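Aminotransferase, class V family protein (Trichomonas vaginalis, PDB 5F8V) probably catalyses the pyridoxal-phosphate-dependent transamination between O-phospho-L-serine and 2-oxoglutarate in the second step of serine biosynthesis from 3-phosphoglycerate. Local coordinates at residues A[132-137]-A[294-299]; A[161-166]-A[300-305]. All coordinates share one frame; numbering follows the deposited sequence.

In the fold
Both contacts use the chain that runs from helix 267-286 into strand 304-307: its earlier part, 294-299, meets 132-137 in contact 1, and the directly following 300-305 meets 161-166 in contact 2. The order along the chain is 132-137, 161-166, 294-299, 300-305, so the pairings cross. Their centres lie about 9 Å apart, and they are joined by a probable hydrogen bond from Glu163 N to Trp299 O, 2.8 Å. Contact 2 is buried, about 11 Å from the chain centre; contact 1 lies farther out, at about 19 Å. Together they fasten the segment leading into the small antiparallel sheet of 304-307 and 345-348 onto the connection before strand 148-154 and the hairpin strand 162-163 after it.

Contact 1. Residues A[132-137]-A[294-299]; sequences NPVEVP and RIKPEW
Val136 lies over one face of the Trp299 indole, with CB 3.7 Å from the centroid of the six-membered ring and only 7° off its normal. CG2, set beside the backbone N of Val136 and anti to its carbonyl carbon, extends this packing to the CE3 and CZ3 side of the ring, 3.6 Å from CE3. On the opposite face Glu298 CG lies toward the rim, near CD1 and NE1.

Glu135 can be followed outward from the same ring. Its CB rests 3.4 Å from Trp299 CD1 and also lies near NE1. The first torsion (chi1 60°) turns the chain off the indole, CG lying farther from CD1 than CB does, and the extended remainder runs alongside Lys296, both side chains pointing the same way. CD comes 3.4 Å from Lys296 NZ. At the tip, OE1 touches Lys296 CE and forms a salt bridge with NZ at 2.7 Å, the ammonium meeting it from above the carboxylate plane; OE2 stays farther from NZ, so one oxygen carries the bridge.

The backbones are tied by Lys296 N to Val134 O, 3.0 Å. Ile295 CA adds a CH contact to the same oxygen. Val134 CG1 packs 4.0 Å from Arg294 CB, while its CG2 approaches Lys296 CE; the guanidinium of Arg294 goes on to a salt bridge with Glu314. On the inner side, Ile295 and Val136 both reach Ile162. The arrangement is loop-to-loop packing around a CH-pi contact, joining the connection between strands 121-124 and 148-154 to the one entering strand 304-307.

Contact 2. Residues A[161-166]-A[300-305]; sequences GIEFQQ and RSRMNM
A single beta bridge, Ile162 with Arg300, sets the short, weakly bonded strand 162-163 beside the turn that leads into strand 304-307, and the bond that makes the contact there runs from Ser301 N to Gly161 O at 3.1 Å. Gly161, with positive phi, belongs with Ile162 to a G1 beta bulge facing Glu157, and its CA comes 3.4 Å from Asn304 O.

Glu163 carries the polar part. With CG anti to the backbone N (chi1 -169°) and the chain extended, its carboxylate reaches Arg302; the carboxylate and guanidinium planes are 16° apart. The guanidinium grips it side-on: NE reaches OE1 at 3.1 Å and NH2 reaches OE2 at 2.9 Å. Arg302 N binds OE1 as well, from the opposite face to NE and nearly straight at 172°. Asn181 at OE2, Ser184 at NH2 and Asp271 at NH1 give the buried pair second partners, which probably fixes the orientation of the two groups.

Ser301 OG, which also pairs with Asn156 OD1, accepts from Met303 N in an ST turn and from Asn304 N in an ST motif, each at 3.0 Å. This capped turn is here joined to a buried bidentate salt bridge where the bulged hairpin of 156-157 and 162-163 meets the start of strand 304-307.

Contact 1. Residues A[132-137]-A[294-299]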
loop_
_atom_site.group_PDB
_atom_site.type_symbol
_atom_site.label_atom_id
_atom_site.label_comp_id
_atom_site.label_asym_id
_atom_site.label_seq_id
_atom_site.Cartn_x
_atom_site.Cartn_y
_atom_site.Cartn_z
ATOM N N ASN A 132 31.198 -4.946 -6.605
ATOM C CA ASN A 132 30.839 -4.528 -7.967
ATOM C C ASN A 132 30.890 -5.698 -8.951
ATOM O O ASN A 132 31.866 -5.848 -9.688
ATOM C CB ASN A 132 31.768 -3.410 -8.436
ATOM C CG ASN A 132 31.726 -2.206 -7.520
ATOM O OD1 ASN A 132 30.673 -1.604 -7.337
ATOM N ND2 ASN A 132 32.864 -1.864 -6.921
ATOM N N PRO A 133 29.834 -6.539 -8.975
ATOM C CA PRO A 133 29.851 -7.654 -9.922
ATOM C C PRO A 133 29.778 -7.173 -11.361
ATOM O O PRO A 133 29.176 -6.141 -11.631
ATOM C CB PRO A 133 28.605 -8.462 -9.549
ATOM C CG PRO A 133 27.713 -7.489 -8.867
ATOM C CD PRO A 133 28.625 -6.554 -8.134
ATOM N N VAL A 134 30.420 -7.913 -12.259
ATOM C CA VAL A 134 30.429 -7.609 -13.694
ATOM C C VAL A 134 29.538 -8.565 -14.496
ATOM O O VAL A 134 29.402 -8.411 -15.709
ATOM C CB VAL A 134 31.867 -7.629 -14.277
ATOM C CG1 VAL A 134 32.784 -6.720 -13.463
ATOM C CG2 VAL A 134 32.435 -9.048 -14.355
ATOM N N GLU A 135 28.933 -9.539 -13.814
ATOM C CA GLU A 135 28.183 -10.603 -14.467
ATOM C C GLU A 135 27.368 -11.367 -13.427
ATOM O O GLU A 135 27.583 -11.213 -12.222
ATOM C CB GLU A 135 29.147 -11.568 -15.199
ATOM C CG GLU A 135 30.176 -12.250 -14.289
ATOM C CD GLU A 135 31.221 -13.082 -15.034
ATOM O OE1 GLU A 135 31.049 -13.384 -16.237
ATOM O OE2 GLU A 135 32.234 -13.444 -14.400
ATOM N N VAL A 136 26.427 -12.176 -13.905
ATOM C CA VAL A 136 25.829 -13.232 -13.097
ATOM C C VAL A 136 26.848 -14.381 -13.081
ATOM O O VAL A 136 27.363 -14.748 -14.142
ATOM C CB VAL A 136 24.498 -13.723 -13.695
ATOM C CG1 VAL A 136 23.968 -14.946 -12.949
ATOM C CG2 VAL A 136 23.480 -12.591 -13.682
ATOM N N PRO A 137 27.152 -14.947 -11.891
ATOM C CA PRO A 137 28.098 -16.070 -11.846
ATOM C C PRO A 137 27.662 -17.226 -12.736
ATOM O O PRO A 137 26.456 -17.460 -12.896
ATOM C CB PRO A 137 28.080 -16.482 -10.374
ATOM C CG PRO A 137 27.712 -15.236 -9.650
ATOM C CD PRO A 137 26.713 -14.564 -10.533
ATOM N N ARG A 294 31.241 -1.530 -16.355
ATOM C CA ARG A 294 31.986 -2.803 -16.304
ATOM C C ARG A 294 31.159 -4.039 -16.649
ATOM O O ARG A 294 31.719 -5.122 -16.790
ATOM C CB ARG A 294 32.557 -3.033 -14.891
ATOM C CG ARG A 294 33.975 -2.544 -14.688
ATOM C CD ARG A 294 34.488 -2.959 -13.318
ATOM N NE ARG A 294 35.593 -2.119 -12.860
ATOM C CZ ARG A 294 36.139 -2.170 -11.644
ATOM N NH1 ARG A 294 35.704 -3.034 -10.730
ATOM N NH2 ARG A 294 37.134 -1.340 -11.339
ATOM N N ILE A 295 29.843 -3.895 -16.750
ATOM C CA ILE A 295 28.967 -5.058 -16.863
ATOM C C ILE A 295 29.159 -5.657 -18.251
ATOM O O ILE A 295 29.154 -4.935 -19.249
ATOM C CB ILE A 295 27.486 -4.702 -16.618
ATOM C CG1 ILE A 295 27.300 -4.014 -15.249
ATOM C CG2 ILE A 295 26.598 -5.942 -16.741
ATOM C CD1 ILE A 295 27.909 -4.727 -14.063
ATOM N N LYS A 296 29.352 -6.975 -18.308
ATOM C CA LYS A 296 29.529 -7.655 -19.593
ATOM C C LYS A 296 28.275 -7.469 -20.444
ATOM O O LYS A 296 27.172 -7.467 -19.900
ATOM C CB LYS A 296 29.842 -9.143 -19.403
ATOM C CG LYS A 296 31.250 -9.402 -18.886
ATOM C CD LYS A 296 31.556 -10.887 -18.758
ATOM C CE LYS A 296 32.837 -11.106 -17.958
ATOM N NZ LYS A 296 33.160 -12.548 -17.752
ATOM N N PRO A 297 28.440 -7.280 -21.773
ATOM C CA PRO A 297 27.312 -6.934 -22.659
ATOM C C PRO A 297 26.118 -7.895 -22.573
ATOM O O PRO A 297 24.967 -7.459 -22.655
ATOM C CB PRO A 297 27.938 -6.950 -24.068
ATOM C CG PRO A 297 29.209 -7.725 -23.928
ATOM C CD PRO A 297 29.690 -7.467 -22.537
ATOM N N GLU A 298 26.397 -9.182 -22.392
ATOM C CA GLU A 298 25.349 -10.192 -22.222
ATOM C C GLU A 298 24.512 -10.037 -20.932
ATOM O O GLU A 298 23.403 -10.564 -20.856
ATOM C CB GLU A 298 25.932 -11.612 -22.337
ATOM C CG GLU A 298 26.839 -12.060 -21.189
ATOM C CD GLU A 298 28.331 -11.888 -21.451
ATOM O OE1 GLU A 298 29.097 -12.687 -20.864
ATOM O OE2 GLU A 298 28.737 -10.970 -22.222
ATOM N N TRP A 299 25.041 -9.323 -19.932
ATOM C CA TRP A 299 24.322 -9.045 -18.673
ATOM C C TRP A 299 23.885 -7.573 -18.469
ATOM O O TRP A 299 23.331 -7.237 -17.415
ATOM C CB TRP A 299 25.196 -9.470 -17.495
ATOM C CG TRP A 299 25.592 -10.910 -17.529
ATOM C CD1 TRP A 299 26.857 -11.411 -17.671
ATOM C CD2 TRP A 299 24.722 -12.040 -17.416
ATOM N NE1 TRP A 299 26.827 -12.783 -17.654
ATOM C CE2 TRP A 299 25.529 -13.198 -17.496
ATOM C CE3 TRP A 299 23.338 -12.188 -17.251
ATOM C CZ2 TRP A 299 24.996 -14.495 -17.426
ATOM C CZ3 TRP A 299 22.804 -13.484 -17.173
ATOM C CH2 TRP A 299 23.637 -14.620 -17.266
#

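Contact 2. Residues A[161-166]-A[300-305]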
loop_
_atom_site.group_PDB
_atom_site.type_symbol
_atom_site.label_atom_id
_atom_site.label_comp_id
_atom_site.label_asym_id
_atom_site.label_seq_id
_atom_site.Cartn_x
_atom_site.Cartn_y
_atom_site.Cartn_z
ATOM N N GLY A 161 22.837 -2.809 -12.420
ATOM C CA GLY A 161 22.567 -2.860 -13.862
ATOM C C GLY A 161 22.865 -4.214 -14.496
ATOM O O GLY A 161 23.377 -4.272 -15.611
ATOM N N ILE A 162 22.541 -5.288 -13.773
ATOM C CA ILE A 162 22.706 -6.682 -14.242
ATOM C C ILE A 162 21.318 -7.290 -14.510
ATOM O O ILE A 162 20.509 -7.378 -13.599
ATOM C CB ILE A 162 23.473 -7.531 -13.206
ATOM C CG1 ILE A 162 24.870 -6.924 -12.985
ATOM C CG2 ILE A 162 23.606 -8.988 -13.667
ATOM C CD1 ILE A 162 25.756 -7.664 -12.006
ATOM N N GLU A 163 21.061 -7.691 -15.754
ATOM C CA GLU A 163 19.764 -8.222 -16.184
ATOM C C GLU A 163 19.951 -9.548 -16.892
ATOM O O GLU A 163 20.887 -9.718 -17.669
ATOM C CB GLU A 163 19.055 -7.246 -17.138
ATOM C CG GLU A 163 17.593 -7.584 -17.442
ATOM C CD GLU A 163 16.873 -6.505 -18.243
ATOM O OE1 GLU A 163 17.477 -5.923 -19.168
ATOM O OE2 GLU A 163 15.689 -6.227 -17.953
ATOM N N PHE A 164 19.043 -10.481 -16.629
ATOM C CA PHE A 164 19.046 -11.774 -17.292
ATOM C C PHE A 164 18.382 -11.615 -18.634
ATOM O O PHE A 164 17.333 -10.977 -18.720
ATOM C CB PHE A 164 18.259 -12.802 -16.483
ATOM C CG PHE A 164 18.981 -13.308 -15.280
ATOM C CD1 PHE A 164 19.537 -14.588 -15.273
ATOM C CD2 PHE A 164 19.098 -12.520 -14.144
ATOM C CE1 PHE A 164 20.202 -15.062 -14.157
ATOM C CE2 PHE A 164 19.758 -12.990 -13.025
ATOM C CZ PHE A 164 20.302 -14.269 -13.026
ATOM N N GLN A 165 18.968 -12.198 -19.674
ATOM C CA GLN A 165 18.341 -12.201 -21.002
ATOM C C GLN A 165 17.249 -13.277 -21.128
ATOM O O GLN A 165 16.277 -13.086 -21.859
ATOM C CB GLN A 165 19.397 -12.361 -22.100
ATOM C CG GLN A 165 20.408 -11.223 -22.106
ATOM C CD GLN A 165 21.249 -11.165 -23.370
ATOM O OE1 GLN A 165 21.629 -12.196 -23.928
ATOM N NE2 GLN A 165 21.552 -9.949 -23.827
ATOM N N GLN A 166 17.421 -14.393 -20.418
ATOM C CA GLN A 166 16.438 -15.486 -20.379
ATOM C C GLN A 166 16.384 -16.081 -18.973
ATOM O O GLN A 166 17.312 -15.888 -18.190
ATOM C CB GLN A 166 16.804 -16.563 -21.410
ATOM C CG GLN A 166 18.079 -17.338 -21.097
ATOM C CD GLN A 166 18.747 -17.920 -22.331
ATOM O OE1 GLN A 166 18.784 -19.139 -22.519
ATOM N NE2 GLN A 166 19.288 -17.049 -23.177
ATOM N N ARG A 300 24.098 -6.708 -19.460
ATOM C CA ARG A 300 23.765 -5.289 -19.308
ATOM C C ARG A 300 22.257 -5.041 -19.299
ATOM O O ARG A 300 21.544 -5.466 -20.205
ATOM C CB ARG A 300 24.431 -4.436 -20.386
ATOM C CG ARG A 300 25.865 -4.074 -20.054
ATOM C CD ARG A 300 26.510 -3.237 -21.147
ATOM N NE ARG A 300 27.713 -2.548 -20.661
ATOM C CZ ARG A 300 28.509 -1.794 -21.414
ATOM N NH1 ARG A 300 28.267 -1.624 -22.711
ATOM N NH2 ARG A 300 29.569 -1.204 -20.866
ATOM N N SER A 301 21.795 -4.351 -18.259
ATOM C CA SER A 301 20.398 -3.986 -18.113
ATOM C C SER A 301 19.962 -2.983 -19.174
ATOM O O SER A 301 20.715 -2.063 -19.523
ATOM C CB SER A 301 20.157 -3.409 -16.720
ATOM O OG SER A 301 18.831 -2.954 -16.541
ATOM N N ARG A 302 18.744 -3.182 -19.688
ATOM C CA ARG A 302 18.102 -2.199 -20.549
ATOM C C ARG A 302 17.477 -1.079 -19.725
ATOM O O ARG A 302 17.203 -0.021 -20.265
ATOM C CB ARG A 302 16.996 -2.835 -21.404
ATOM C CG ARG A 302 17.447 -3.949 -22.345
ATOM C CD ARG A 302 16.293 -4.866 -22.758
ATOM N NE ARG A 302 15.591 -5.353 -21.570
ATOM C CZ ARG A 302 14.317 -5.118 -21.251
ATOM N NH1 ARG A 302 13.492 -4.472 -22.075
ATOM N NH2 ARG A 302 13.847 -5.580 -20.088
ATOM N N MET A 303 17.219 -1.330 -18.440
ATOM C CA MET A 303 16.423 -0.450 -17.583
ATOM C C MET A 303 17.266 0.472 -16.702
ATOM O O MET A 303 16.863 1.598 -16.434
ATOM C CB MET A 303 15.518 -1.287 -16.673
ATOM C CG MET A 303 14.512 -2.197 -17.375
ATOM S SD MET A 303 13.124 -1.303 -18.126
ATOM C CE MET A 303 13.741 -1.143 -19.795
ATOM N N ASN A 304 18.410 -0.018 -16.225
ATOM C CA ASN A 304 19.267 0.736 -15.312
ATOM C C ASN A 304 20.705 0.649 -15.794
ATOM O O ASN A 304 21.268 -0.444 -15.899
ATOM C CB ASN A 304 19.142 0.190 -13.890
ATOM C CG ASN A 304 17.697 0.099 -13.418
ATOM O OD1 ASN A 304 17.047 -0.939 -13.591
ATOM N ND2 ASN A 304 17.168 1.202 -12.862
ATOM N N MET A 305 21.289 1.803 -16.101
ATOM C CA MET A 305 22.597 1.882 -16.717
ATOM C C MET A 305 23.523 2.650 -15.795
ATOM O O MET A 305 23.661 3.861 -15.950
ATOM C CB MET A 305 22.477 2.588 -18.073
ATOM C CG MET A 305 21.832 1.711 -19.129
ATOM S SD MET A 305 20.559 2.488 -20.107
ATOM C CE MET A 305 19.108 2.237 -19.095
HETATM O O HOH W 1 21.044 -8.433 -20.380
#